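Local coordinates for protein PT26-6P (Thermococcus sp., PDB 2WB7) that is of unknown function but is encoded by an extrachromosomal mobile element of euryarchaea and contains three domains with novel folds, at residues G327-L332 against T336-T341. Sequence-based numbering, arbitrary orientation.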
loop_
_atom_site.group_PDB
_atom_site.type_symbol
_atom_site.label_atom_id
_atom_site.label_comp_id
_atom_site.label_asym_id
_atom_site.label_seq_id
_atom_site.Cartn_x
_atom_site.Cartn_y
_atom_site.Cartn_z
ATOM N N GLY A 327 3.446 1.429 19.793
ATOM C CA GLY A 327 2.757 0.629 20.805
ATOM C C GLY A 327 2.120 -0.658 20.309
ATOM O O GLY A 327 2.568 -1.248 19.313
ATOM N N HIS A 328 1.064 -1.080 21.014
ATOM C CA HIS A 328 0.328 -2.323 20.730
ATOM C C HIS A 328 -1.162 -2.096 20.516
ATOM O O HIS A 328 -1.764 -1.251 21.170
ATOM C CB HIS A 328 0.531 -3.307 21.865
ATOM C CG HIS A 328 1.911 -3.860 21.903
ATOM N ND1 HIS A 328 2.325 -4.864 21.056
ATOM C CD2 HIS A 328 2.995 -3.509 22.633
ATOM C CE1 HIS A 328 3.598 -5.130 21.283
ATOM N NE2 HIS A 328 4.028 -4.322 22.237
ATOM N N ILE A 329 -1.754 -2.865 19.613
ATOM C CA ILE A 329 -3.160 -2.697 19.273
ATOM C C ILE A 329 -3.999 -3.753 19.964
ATOM O O ILE A 329 -5.188 -3.523 20.246
ATOM C CB ILE A 329 -3.389 -2.870 17.767
ATOM C CG1 ILE A 329 -2.479 -1.923 16.989
ATOM C CG2 ILE A 329 -4.859 -2.655 17.418
ATOM C CD1 ILE A 329 -2.214 -2.344 15.604
ATOM N N GLY A 330 -3.376 -4.900 20.239
ATOM C CA GLY A 330 -4.121 -6.094 20.623
ATOM C C GLY A 330 -4.728 -6.748 19.384
ATOM O O GLY A 330 -4.058 -6.913 18.367
ATOM N N ASP A 331 -5.999 -7.114 19.448
ATOM C CA ASP A 331 -6.643 -7.721 18.306
ATOM C C ASP A 331 -7.127 -6.601 17.421
ATOM O O ASP A 331 -7.831 -5.727 17.901
ATOM C CB ASP A 331 -7.806 -8.599 18.773
ATOM C CG ASP A 331 -7.338 -9.755 19.671
ATOM O OD1 ASP A 331 -6.728 -10.717 19.134
ATOM O OD2 ASP A 331 -7.558 -9.703 20.910
ATOM N N LEU A 332 -6.723 -6.583 16.149
ATOM C CA LEU A 332 -7.251 -5.568 15.246
ATOM C C LEU A 332 -8.535 -6.041 14.616
ATOM O O LEU A 332 -8.621 -6.266 13.408
ATOM C CB LEU A 332 -6.255 -5.067 14.195
ATOM C CG LEU A 332 -5.215 -5.947 13.522
ATOM C CD1 LEU A 332 -4.574 -5.134 12.423
ATOM C CD2 LEU A 332 -4.157 -6.414 14.520
ATOM N N THR A 336 -8.496 1.426 13.808
ATOM C CA THR A 336 -8.031 2.268 14.879
ATOM C C THR A 336 -7.126 3.338 14.350
ATOM O O THR A 336 -6.339 3.108 13.435
ATOM C CB THR A 336 -7.249 1.470 15.891
ATOM O OG1 THR A 336 -7.872 0.196 16.037
ATOM C CG2 THR A 336 -7.211 2.202 17.228
ATOM N N PHE A 337 -7.239 4.509 14.956
ATOM C CA PHE A 337 -6.497 5.669 14.519
ATOM C C PHE A 337 -5.317 5.914 15.427
ATOM O O PHE A 337 -5.394 5.714 16.630
ATOM C CB PHE A 337 -7.386 6.897 14.543
ATOM C CG PHE A 337 -8.357 6.963 13.416
ATOM C CD1 PHE A 337 -7.961 7.463 12.183
ATOM C CD2 PHE A 337 -9.678 6.555 13.590
ATOM C CE1 PHE A 337 -8.857 7.547 11.142
ATOM C CE2 PHE A 337 -10.587 6.638 12.550
ATOM C CZ PHE A 337 -10.170 7.129 11.320
ATOM N N PHE A 338 -4.229 6.368 14.830
ATOM C CA PHE A 338 -3.022 6.666 15.560
ATOM C C PHE A 338 -2.527 7.990 15.031
ATOM O O PHE A 338 -2.555 8.230 13.826
ATOM C CB PHE A 338 -1.986 5.567 15.328
ATOM C CG PHE A 338 -2.447 4.204 15.775
ATOM C CD1 PHE A 338 -3.168 3.384 14.923
ATOM C CD2 PHE A 338 -2.185 3.754 17.059
ATOM C CE1 PHE A 338 -3.599 2.135 15.340
ATOM C CE2 PHE A 338 -2.620 2.502 17.480
ATOM C CZ PHE A 338 -3.321 1.693 16.619
ATOM N N GLY A 339 -2.102 8.865 15.927
ATOM C CA GLY A 339 -1.628 10.178 15.526
ATOM C C GLY A 339 -0.129 10.284 15.584
ATOM O O GLY A 339 0.523 9.558 16.323
ATOM N N LEU A 340 0.426 11.178 14.777
ATOM C CA LEU A 340 1.846 11.511 14.841
ATOM C C LEU A 340 1.948 12.963 14.506
ATOM O O LEU A 340 1.370 13.413 13.537
ATOM C CB LEU A 340 2.669 10.721 13.828
ATOM C CG LEU A 340 4.164 11.035 13.871
ATOM C CD1 LEU A 340 4.681 10.944 15.288
ATOM C CD2 LEU A 340 4.923 10.103 12.977
ATOM N N THR A 341 2.695 13.699 15.313
ATOM C CA THR A 341 2.945 15.106 15.057
ATOM C C THR A 341 4.367 15.272 14.549
ATOM O O THR A 341 5.326 14.909 15.229
ATOM C CB THR A 341 2.775 15.905 16.348
ATOM O OG1 THR A 341 1.388 15.888 16.722
ATOM C CG2 THR A 341 3.236 17.343 16.160
#
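I329 reaches out from near the end of strand 319-331 to the far end of the F338 ring, and the two side chains cross at about a right angle. CG1 of I329 lies 3.7 Å from CZ of F338, an apolar touch that carries the contact. In F338 the CG stands beside the backbone N and opposite the carbonyl carbon (chi1 -60°), which extends the flat ring across the gap. The beta-branch of I329 divides its work: CG1 meets the phenylalanine, while CG2, placed opposite the backbone N, looks toward T336 and comes within 4.4 Å of its OG1, a loose approach. The two branches at CB let I329 face both F338 and, more loosely, T336, and a long aromatic suits a span too wide for the backbones to pair. Threonine fits beside them because its hydroxyl turns back to the chain, hydrogen-bonded to the carbonyl oxygen of E334. T336 and F338, alternate residues of a strand, both point their CB toward segment 327-332.

Strands 319-331 and 336-343 are the two outermost of an eight-stranded antiparallel sheet in the second immunoglobulin-like domain. Each pairs with a different partner, 301-314 and 281-290 respectively, so this contact brings opposite margins of the sheet together. Y306 on strand 301-314 touches both I329 and F338, whereas F337 packs against helix 21-34.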